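Local coordinates for protein catalase (Pseudomonas syringae, PDB 1M7S) that breaks hydrogen peroxide down into water and oxygen at a heme group, protecting the cell from its toxic effects, at residues G60-S65 and T110-A115; T75-G80 and G117-V122; A195-L198 and E204-Y207. All coordinates share one frame; numbering follows the deposited sequence.

All three contacts involve strands of the antiparallel beta-barrel of the catalase fold; 75-80 is a loop packed on it. Contacts 1 and 2 are interlocked, their centres about 5 Å apart: strands 107-114 and 117-124 are neighbours, paired through Phe-112 N and Trp-119 O at 2.8 Å, and a salt bridge joins Lys-111 NZ to Asp-120 OD2, also at 2.8 Å. Contact 3 has its centre about 15 Å from that of contact 2, which it meets through Leu-121 CD1 and Tyr-196 CE1 (4.2 Å) and through Phe-77 CE1 and Leu-198 CD2 (4.3 Å). Val-122 CG1 of contact 2 touches the porphyrin, whereas the side chains of Tyr-196 and Phe-112 lie about 7 and about 12 Å from the heme.

Contact 1: G60-S65 and T110-A115; sequences GEFTAS and TKFYTA
Phe-62 on strand 55-64 and Phe-112 on strand 107-114 have CA atoms 7.9 Å apart, too far for direct backbone pairing, because strand 82-90 runs between them in the sheet. The two phenyl rings bridge the gap in a T-shaped stack: the edge of Phe-112 is directed at the face of Phe-62, with planes at 90° and centroids 5.4 Å apart. The closest contact is made by one corner of the Phe-112 ring, CE2. This atom sits 3.6 Å from Phe-62 CG and 3.8 Å from Phe-62 CB, so it meets the root of the other ring rather than its far end. Phe-62 sends its ring across with CG trans to the backbone N (chi1 165°). The rings belong to the buried lining of the catalase beta-barrel, where Val-85 of the intervening strand packs on Phe-112 and Trp-212 of strand 205-214, reaching in from another part of the sheet, touches both phenylalanines. Close by in sequence, Thr-110 CG2 lies 3.6 Å above one face of the Phe-112 ring, displaced toward its rim. Phe-112 also stacks with Trp-119 of the next strand.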
loop_
_atom_site.group_PDB
_atom_site.type_symbol
_atom_site.label_atom_id
_atom_site.label_comp_id
_atom_site.label_asym_id
_atom_site.label_seq_id
_atom_site.Cartn_x
_atom_site.Cartn_y
_atom_site.Cartn_z
ATOM N N GLY A 60 -27.399 -16.295 0.100
ATOM C CA GLY A 60 -28.620 -17.130 -0.147
ATOM C C GLY A 60 -28.073 -18.481 -0.713
ATOM O O GLY A 60 -26.985 -18.914 -0.373
ATOM N N GLU A 61 -28.914 -19.068 -1.556
ATOM C CA GLU A 61 -28.521 -20.361 -2.135
ATOM C C GLU A 61 -29.111 -20.505 -3.526
ATOM O O GLU A 61 -30.163 -19.934 -3.735
ATOM C CB GLU A 61 -29.078 -21.527 -1.270
ATOM C CG GLU A 61 -28.282 -21.861 -0.028
ATOM C CD GLU A 61 -27.444 -23.105 -0.041
ATOM O OE1 GLU A 61 -26.850 -23.478 1.005
ATOM O OE2 GLU A 61 -27.374 -23.785 -1.094
ATOM N N PHE A 62 -28.402 -21.272 -4.375
ATOM C CA PHE A 62 -28.953 -21.503 -5.708
ATOM C C PHE A 62 -29.146 -23.042 -5.822
ATOM O O PHE A 62 -28.220 -23.732 -5.371
ATOM C CB PHE A 62 -27.943 -21.114 -6.789
ATOM C CG PHE A 62 -28.210 -21.606 -8.188
ATOM C CD1 PHE A 62 -29.200 -21.004 -8.938
ATOM C CD2 PHE A 62 -27.490 -22.693 -8.695
ATOM C CE1 PHE A 62 -29.459 -21.476 -10.214
ATOM C CE2 PHE A 62 -27.782 -23.197 -9.971
ATOM C CZ PHE A 62 -28.758 -22.566 -10.725
ATOM N N THR A 63 -30.270 -23.397 -6.388
ATOM C CA THR A 63 -30.497 -24.856 -6.568
ATOM C C THR A 63 -30.724 -25.137 -8.048
ATOM O O THR A 63 -31.654 -24.593 -8.608
ATOM C CB THR A 63 -31.662 -25.279 -5.661
ATOM O OG1 THR A 63 -31.225 -25.148 -4.288
ATOM C CG2 THR A 63 -32.005 -26.756 -5.892
ATOM N N ALA A 64 -29.891 -25.962 -8.667
ATOM C CA ALA A 64 -30.161 -26.297 -10.069
ATOM C C ALA A 64 -31.339 -27.255 -10.238
ATOM O O ALA A 64 -31.639 -28.086 -9.365
ATOM C CB ALA A 64 -28.930 -26.873 -10.709
ATOM N N SER A 65 -31.948 -27.210 -11.424
ATOM C CA SER A 65 -33.127 -28.040 -11.642
ATOM C C SER A 65 -33.253 -28.685 -13.010
ATOM O O SER A 65 -34.387 -29.108 -13.307
ATOM C CB SER A 65 -34.389 -27.197 -11.419
ATOM O OG SER A 65 -34.451 -26.090 -12.304
ATOM N N THR A 110 -23.038 -12.428 -8.620
ATOM C CA THR A 110 -23.321 -13.626 -7.793
ATOM C C THR A 110 -22.054 -14.461 -7.685
ATOM O O THR A 110 -21.466 -14.811 -8.718
ATOM C CB THR A 110 -24.420 -14.462 -8.463
ATOM O OG1 THR A 110 -25.605 -13.690 -8.624
ATOM C CG2 THR A 110 -24.786 -15.698 -7.588
ATOM N N LYS A 111 -21.556 -14.682 -6.466
ATOM C CA LYS A 111 -20.439 -15.557 -6.211
ATOM C C LYS A 111 -21.047 -16.943 -5.830
ATOM O O LYS A 111 -21.739 -16.997 -4.812
ATOM C CB LYS A 111 -19.617 -15.049 -5.034
ATOM C CG LYS A 111 -18.458 -15.940 -4.637
ATOM C CD LYS A 111 -17.469 -15.313 -3.633
ATOM C CE LYS A 111 -16.740 -14.109 -4.243
ATOM N NZ LYS A 111 -15.940 -14.479 -5.453
ATOM N N PHE A 112 -20.792 -17.932 -6.678
ATOM C CA PHE A 112 -21.365 -19.261 -6.334
ATOM C C PHE A 112 -20.267 -20.082 -5.686
ATOM O O PHE A 112 -19.190 -20.224 -6.275
ATOM C CB PHE A 112 -21.760 -19.986 -7.605
ATOM C CG PHE A 112 -22.930 -19.501 -8.384
ATOM C CD1 PHE A 112 -22.789 -18.476 -9.325
ATOM C CD2 PHE A 112 -24.187 -20.060 -8.235
ATOM C CE1 PHE A 112 -23.865 -18.070 -10.098
ATOM C CE2 PHE A 112 -25.254 -19.644 -8.999
ATOM C CZ PHE A 112 -25.121 -18.639 -9.957
ATOM N N TYR A 113 -20.426 -20.559 -4.461
ATOM C CA TYR A 113 -19.353 -21.280 -3.792
ATOM C C TYR A 113 -19.544 -22.783 -4.145
ATOM O O TYR A 113 -20.072 -23.487 -3.287
ATOM C CB TYR A 113 -19.403 -21.068 -2.304
ATOM C CG TYR A 113 -19.207 -19.625 -1.803
ATOM C CD1 TYR A 113 -17.963 -19.148 -1.527
ATOM C CD2 TYR A 113 -20.309 -18.828 -1.607
ATOM C CE1 TYR A 113 -17.774 -17.842 -1.043
ATOM C CE2 TYR A 113 -20.175 -17.513 -1.104
ATOM C CZ TYR A 113 -18.900 -17.061 -0.837
ATOM O OH TYR A 113 -18.747 -15.773 -0.341
ATOM N N THR A 114 -19.223 -23.102 -5.384
ATOM C CA THR A 114 -19.522 -24.459 -5.885
ATOM C C THR A 114 -18.550 -25.489 -5.356
ATOM O O THR A 114 -17.471 -25.259 -4.838
ATOM C CB THR A 114 -19.548 -24.621 -7.421
ATOM O OG1 THR A 114 -18.246 -24.911 -7.914
ATOM C CG2 THR A 114 -20.105 -23.359 -8.096
ATOM N N ALA A 115 -18.989 -26.739 -5.601
ATOM C CA ALA A 115 -18.169 -27.897 -5.194
ATOM C C ALA A 115 -16.957 -28.085 -6.065
ATOM O O ALA A 115 -16.151 -28.980 -5.753
ATOM C CB ALA A 115 -19.128 -29.112 -5.321
#

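Contact 2: T75-G80 and G117-V122; sequences TVFKSG and GNWDLV. With HEM (protoporphyrin IX containing Fe), chain E.
Phe-77 and Trp-119 meet as an offset edge-to-face pair, the phenyl edge directed at the face of the indole's six-membered ring. Their planes are inclined at 70° and the centroids lie 5.8 Å apart, so the rings touch near their outer ends instead of over their centres: Phe-77 CZ approaches Trp-119 CZ3 to 4.0 Å and CH2 of the same indole to 4.1 Å. Trp-119 reaches out from its strand with CG trans to the backbone N (chi1 174°), carrying the benzo end of the indole to the loop. Val-76 fills the angle between the two rings, over the phenyl face and near the indole. Its CG1 methyl rests 3.8 Å above the Phe-77 ring plane, over the ring centre, and comes within 4.3 Å of Trp-119 CE3. A short 3-10 turn, residues 75-77, closed by the bond from Lys-78 N to Thr-75 O, thus lays its apolar side chains against strand 117-124 of the beta-barrel, and Ile-317 of strand 317-319 touches both aromatic residues. Further along strand 117-124, Val-122 belongs to the heme pocket. Its CG1 packs on the porphyrin, 3.6 Å from C3A of the heme, while a water O is bound to the heme FE at 2.5 Å and Tyr-332 is probably the axial protein ligand, as in related catalases. Near the beginning of the strand, Asn-118 O accepts a hydrogen bond from Asn-8 ND2 of a neighbouring subunit.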
loop_
_atom_site.group_PDB
_atom_site.type_symbol
_atom_site.label_atom_id
_atom_site.label_comp_id
_atom_site.label_asym_id
_atom_site.label_seq_id
_atom_site.Cartn_x
_atom_site.Cartn_y
_atom_site.Cartn_z
ATOM N N THR A 75 -20.364 -28.874 -11.921
ATOM C CA THR A 75 -21.238 -29.363 -10.845
ATOM C C THR A 75 -22.337 -28.443 -10.395
ATOM O O THR A 75 -23.446 -28.872 -10.009
ATOM C CB THR A 75 -20.362 -29.760 -9.603
ATOM O OG1 THR A 75 -19.363 -30.661 -10.082
ATOM C CG2 THR A 75 -21.176 -30.488 -8.542
ATOM N N VAL A 76 -22.151 -27.102 -10.441
ATOM C CA VAL A 76 -23.180 -26.148 -10.053
ATOM C C VAL A 76 -24.473 -26.293 -10.831
ATOM O O VAL A 76 -25.554 -25.940 -10.342
ATOM C CB VAL A 76 -22.608 -24.684 -10.167
ATOM C CG1 VAL A 76 -22.322 -24.337 -11.627
ATOM C CG2 VAL A 76 -23.547 -23.685 -9.541
ATOM N N PHE A 77 -24.473 -26.849 -12.050
ATOM C CA PHE A 77 -25.638 -27.045 -12.854
ATOM C C PHE A 77 -26.259 -28.457 -12.727
ATOM O O PHE A 77 -27.292 -28.670 -13.352
ATOM C CB PHE A 77 -25.278 -26.838 -14.328
ATOM C CG PHE A 77 -24.673 -25.493 -14.665
ATOM C CD1 PHE A 77 -23.447 -25.426 -15.304
ATOM C CD2 PHE A 77 -25.336 -24.327 -14.324
ATOM C CE1 PHE A 77 -22.908 -24.186 -15.643
ATOM C CE2 PHE A 77 -24.798 -23.098 -14.642
ATOM C CZ PHE A 77 -23.576 -23.024 -15.307
ATOM N N LYS A 78 -25.669 -29.321 -11.917
ATOM C CA LYS A 78 -26.262 -30.684 -11.765
ATOM C C LYS A 78 -27.583 -30.622 -11.049
ATOM O O LYS A 78 -27.698 -30.055 -9.947
ATOM C CB LYS A 78 -25.226 -31.489 -11.000
ATOM C CG LYS A 78 -25.675 -32.774 -10.335
ATOM C CD LYS A 78 -24.440 -33.393 -9.668
ATOM C CE LYS A 78 -24.819 -33.949 -8.310
ATOM N NZ LYS A 78 -25.650 -33.002 -7.504
ATOM N N SER A 79 -28.656 -31.171 -11.597
ATOM C CA SER A 79 -29.981 -31.144 -11.038
ATOM C C SER A 79 -30.036 -31.549 -9.568
ATOM O O SER A 79 -29.428 -32.537 -9.194
ATOM C CB SER A 79 -30.910 -32.072 -11.853
ATOM O OG SER A 79 -32.222 -31.707 -11.550
ATOM N N GLY A 80 -30.636 -30.652 -8.774
ATOM C CA GLY A 80 -30.742 -30.784 -7.326
ATOM C C GLY A 80 -29.499 -30.323 -6.571
ATOM O O GLY A 80 -29.459 -30.331 -5.324
ATOM N N GLY A 117 -15.157 -25.176 -6.951
ATOM C CA GLY A 117 -14.451 -23.884 -6.791
ATOM C C GLY A 117 -15.477 -22.761 -6.903
ATOM O O GLY A 117 -16.667 -22.901 -7.248
ATOM N N ASN A 118 -15.001 -21.525 -6.668
ATOM C CA ASN A 118 -15.942 -20.394 -6.783
ATOM C C ASN A 118 -16.036 -19.903 -8.234
ATOM O O ASN A 118 -15.035 -19.685 -8.883
ATOM C CB ASN A 118 -15.541 -19.220 -5.895
ATOM C CG ASN A 118 -15.528 -19.522 -4.408
ATOM O OD1 ASN A 118 -16.075 -20.546 -3.955
ATOM N ND2 ASN A 118 -14.915 -18.595 -3.674
ATOM N N TRP A 119 -17.265 -19.795 -8.685
ATOM C CA TRP A 119 -17.617 -19.252 -9.962
ATOM C C TRP A 119 -18.388 -17.958 -9.728
ATOM O O TRP A 119 -19.433 -17.965 -9.077
ATOM C CB TRP A 119 -18.540 -20.183 -10.759
ATOM C CG TRP A 119 -19.014 -19.548 -12.045
ATOM C CD1 TRP A 119 -18.234 -18.862 -12.949
ATOM C CD2 TRP A 119 -20.325 -19.568 -12.575
ATOM N NE1 TRP A 119 -19.018 -18.432 -13.988
ATOM C CE2 TRP A 119 -20.299 -18.856 -13.791
ATOM C CE3 TRP A 119 -21.535 -20.115 -12.135
ATOM C CZ2 TRP A 119 -21.439 -18.702 -14.590
ATOM C CZ3 TRP A 119 -22.666 -19.943 -12.927
ATOM C CH2 TRP A 119 -22.606 -19.233 -14.135
ATOM N N ASP A 120 -17.963 -16.867 -10.356
ATOM C CA ASP A 120 -18.680 -15.583 -10.206
ATOM C C ASP A 120 -19.383 -15.215 -11.502
ATOM O O ASP A 120 -18.769 -15.105 -12.599
ATOM C CB ASP A 120 -17.680 -14.432 -9.939
ATOM C CG ASP A 120 -16.959 -14.515 -8.620
ATOM O OD1 ASP A 120 -15.925 -13.840 -8.467
ATOM O OD2 ASP A 120 -17.374 -15.292 -7.723
ATOM N N LEU A 121 -20.670 -14.993 -11.409
ATOM C CA LEU A 121 -21.436 -14.521 -12.551
ATOM C C LEU A 121 -21.653 -13.011 -12.316
ATOM O O LEU A 121 -22.552 -12.601 -11.585
ATOM C CB LEU A 121 -22.741 -15.284 -12.665
ATOM C CG LEU A 121 -23.618 -14.821 -13.828
ATOM C CD1 LEU A 121 -22.906 -14.813 -15.175
ATOM C CD2 LEU A 121 -24.883 -15.720 -13.872
ATOM N N VAL A 122 -20.843 -12.154 -12.920
ATOM C CA VAL A 122 -20.893 -10.696 -12.647
ATOM C C VAL A 122 -21.747 -9.998 -13.704
ATOM O O VAL A 122 -21.255 -9.802 -14.829
ATOM C CB VAL A 122 -19.459 -10.155 -12.658
ATOM C CG1 VAL A 122 -19.435 -8.710 -12.159
ATOM C CG2 VAL A 122 -18.574 -11.031 -11.773
HETATM C CHA HEM E . -17.166 -3.918 -11.140
HETATM C CHB HEM E . -20.620 -5.469 -14.155
HETATM C CHC HEM E . -17.913 -4.124 -17.926
HETATM C CHD HEM E . -14.116 -3.511 -14.952
HETATM C C1A HEM E . -18.334 -4.440 -11.645
HETATM C C2A HEM E . -19.469 -4.909 -10.815
HETATM C C3A HEM E . -20.419 -5.335 -11.646
HETATM C C4A HEM E . -19.935 -5.133 -13.002
HETATM C CMA HEM E . -21.786 -5.952 -11.318
HETATM C CAA HEM E . -19.423 -4.880 -9.278
HETATM C CBA HEM E . -19.115 -6.263 -8.611
HETATM C CGA HEM E . -19.304 -6.122 -7.076
HETATM O O1A HEM E . -18.225 -6.216 -6.442
HETATM O O2A HEM E . -20.499 -5.993 -6.746
HETATM C C1B HEM E . -20.185 -5.274 -15.438
HETATM C C2B HEM E . -20.883 -5.695 -16.647
HETATM C C3B HEM E . -20.132 -5.305 -17.699
HETATM C C4B HEM E . -18.960 -4.659 -17.175
HETATM C CMB HEM E . -22.237 -6.416 -16.635
HETATM C CAB HEM E . -20.367 -5.441 -19.203
HETATM C CBB HEM E . -21.104 -6.388 -19.749
HETATM C C1C HEM E . -16.639 -3.955 -17.447
HETATM C C2C HEM E . -15.450 -3.878 -18.263
HETATM C C3C HEM E . -14.398 -3.736 -17.445
HETATM C C4C HEM E . -14.917 -3.667 -16.096
HETATM C CMC HEM E . -15.394 -4.019 -19.808
HETATM C CAC HEM E . -12.892 -3.621 -17.753
HETATM C CBC HEM E . -12.270 -4.327 -18.714
HETATM C C1D HEM E . -14.656 -3.500 -13.659
HETATM C C2D HEM E . -13.885 -3.245 -12.454
HETATM C C3D HEM E . -14.709 -3.356 -11.410
HETATM C C4D HEM E . -16.020 -3.682 -11.926
HETATM C CMD HEM E . -12.386 -2.900 -12.500
HETATM C CAD HEM E . -14.378 -3.190 -9.898
HETATM C CBD HEM E . -14.124 -4.610 -9.274
HETATM C CGD HEM E . -13.597 -4.566 -7.851
HETATM O O1D HEM E . -13.817 -5.611 -7.143
HETATM O O2D HEM E . -12.955 -3.589 -7.392
HETATM N NA HEM E . -18.690 -4.549 -12.958
HETATM N NB HEM E . -18.998 -4.661 -15.784
HETATM N NC HEM E . -16.294 -3.793 -16.123
HETATM N ND HEM E . -15.948 -3.814 -13.287
HETATM FE FE HEM E . -17.453 -4.266 -14.541
HETATM O O HOH W 1 -18.675 -2.128 -15.073
#

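Contact 3: A195-L198 and E204-Y207; sequences AYKL and EVHY
Lys-197 packs its aliphatic chain against Val-205 and Tyr-207 on one face of the sheet, the tight part of this contact. Lys-197 CG lies 3.6 Å from Val-205 CG1, the two side chains crossing at a slant, while the lysine and Tyr-207 run side by side in the same direction, with Lys-197 CE 4.0 Å from Tyr-207 OH. A bend at chi3 (-52°) turns the end of the lysine, and both polar ends finish on one carboxylate: Lys-197 NZ forms a salt bridge with Glu-321 OE2, and Tyr-207 OH is hydrogen-bonded to OE1 of the same group. Ala-195 CB adds apolar contact with Tyr-207 CB at 4.2 Å. Strands 190-199 and 205-214 form a beta hairpin of the catalase barrel here. Leu-198 and His-206 make a hydrogen-bonded antiparallel pair, Leu-198 N to His-206 O at 2.9 Å and His-206 N to Leu-198 O at 3.0 Å. On the opposite face, which carries the Leu-198 and His-206 side chains, packing is looser: Leu-198 turns to Ile-317 of strand 317-319, and the imidazole of the partly exposed His-206 swings clear of the partner strand. Toward the turn, Glu-204 is exposed to solvent and points from the partner strand, its carboxylate hydrogen-bonded to the Asn-200 side chain.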
loop_
_atom_site.group_PDB
_atom_site.type_symbol
_atom_site.label_atom_id
_atom_site.label_comp_id
_atom_site.label_asym_id
_atom_site.label_seq_id
_atom_site.Cartn_x
_atom_site.Cartn_y
_atom_site.Cartn_z
ATOM N N ALA A 195 -22.219 -13.722 -24.008
ATOM C CA ALA A 195 -22.344 -15.161 -24.153
ATOM C C ALA A 195 -21.080 -15.710 -23.440
ATOM O O ALA A 195 -19.985 -15.150 -23.568
ATOM C CB ALA A 195 -22.165 -15.554 -25.624
ATOM N N TYR A 196 -21.279 -16.748 -22.620
ATOM C CA TYR A 196 -20.229 -17.467 -21.959
ATOM C C TYR A 196 -20.124 -18.819 -22.744
ATOM O O TYR A 196 -21.064 -19.140 -23.456
ATOM C CB TYR A 196 -20.542 -17.809 -20.502
ATOM C CG TYR A 196 -20.249 -16.595 -19.629
ATOM C CD1 TYR A 196 -21.141 -15.540 -19.606
ATOM C CD2 TYR A 196 -19.083 -16.503 -18.880
ATOM C CE1 TYR A 196 -20.888 -14.398 -18.845
ATOM C CE2 TYR A 196 -18.832 -15.378 -18.083
ATOM C CZ TYR A 196 -19.734 -14.341 -18.100
ATOM O OH TYR A 196 -19.514 -13.192 -17.354
ATOM N N LYS A 197 -18.988 -19.445 -22.616
ATOM C CA LYS A 197 -18.798 -20.703 -23.350
ATOM C C LYS A 197 -18.895 -21.827 -22.325
ATOM O O LYS A 197 -18.078 -21.893 -21.392
ATOM C CB LYS A 197 -17.459 -20.635 -24.069
ATOM C CG LYS A 197 -16.844 -21.817 -24.723
ATOM C CD LYS A 197 -15.360 -21.721 -25.088
ATOM C CE LYS A 197 -14.998 -20.484 -25.907
ATOM N NZ LYS A 197 -13.650 -20.711 -26.553
ATOM N N LEU A 198 -19.877 -22.695 -22.494
ATOM C CA LEU A 198 -20.020 -23.851 -21.633
ATOM C C LEU A 198 -19.356 -25.063 -22.335
ATOM O O LEU A 198 -19.620 -25.237 -23.528
ATOM C CB LEU A 198 -21.483 -24.179 -21.312
ATOM C CG LEU A 198 -22.195 -23.081 -20.496
ATOM C CD1 LEU A 198 -23.566 -23.518 -19.980
ATOM C CD2 LEU A 198 -21.357 -22.629 -19.324
ATOM N N GLU A 204 -16.905 -30.481 -26.117
ATOM C CA GLU A 204 -17.707 -29.726 -27.062
ATOM C C GLU A 204 -18.200 -28.427 -26.406
ATOM O O GLU A 204 -18.427 -28.457 -25.220
ATOM C CB GLU A 204 -18.943 -30.491 -27.522
ATOM C CG GLU A 204 -18.494 -31.803 -28.182
ATOM C CD GLU A 204 -19.654 -32.772 -28.260
ATOM O OE1 GLU A 204 -19.527 -33.781 -29.012
ATOM O OE2 GLU A 204 -20.682 -32.546 -27.584
ATOM N N VAL A 205 -18.347 -27.404 -27.224
ATOM C CA VAL A 205 -18.674 -26.073 -26.677
ATOM C C VAL A 205 -20.019 -25.577 -27.122
ATOM O O VAL A 205 -20.488 -25.821 -28.233
ATOM C CB VAL A 205 -17.489 -25.248 -27.267
ATOM C CG1 VAL A 205 -17.830 -23.820 -27.544
ATOM C CG2 VAL A 205 -16.276 -25.383 -26.323
ATOM N N HIS A 206 -20.711 -24.771 -26.313
ATOM C CA HIS A 206 -21.933 -24.104 -26.648
ATOM C C HIS A 206 -21.802 -22.641 -26.107
ATOM O O HIS A 206 -21.115 -22.496 -25.115
ATOM C CB HIS A 206 -23.215 -24.656 -26.063
ATOM C CG HIS A 206 -23.656 -25.961 -26.668
ATOM N ND1 HIS A 206 -22.980 -27.130 -26.338
ATOM C CD2 HIS A 206 -24.651 -26.279 -27.507
ATOM C CE1 HIS A 206 -23.553 -28.150 -26.980
ATOM N NE2 HIS A 206 -24.566 -27.664 -27.677
ATOM N N TYR A 207 -22.385 -21.694 -26.834
ATOM C CA TYR A 207 -22.355 -20.311 -26.342
ATOM C C TYR A 207 -23.670 -20.056 -25.623
ATOM O O TYR A 207 -24.765 -20.287 -26.160
ATOM C CB TYR A 207 -22.143 -19.338 -27.521
ATOM C CG TYR A 207 -20.721 -19.407 -28.041
ATOM C CD1 TYR A 207 -20.392 -20.179 -29.169
ATOM C CD2 TYR A 207 -19.695 -18.740 -27.395
ATOM C CE1 TYR A 207 -19.094 -20.236 -29.616
ATOM C CE2 TYR A 207 -18.385 -18.787 -27.847
ATOM C CZ TYR A 207 -18.080 -19.563 -28.957
ATOM O OH TYR A 207 -16.790 -19.649 -29.434
#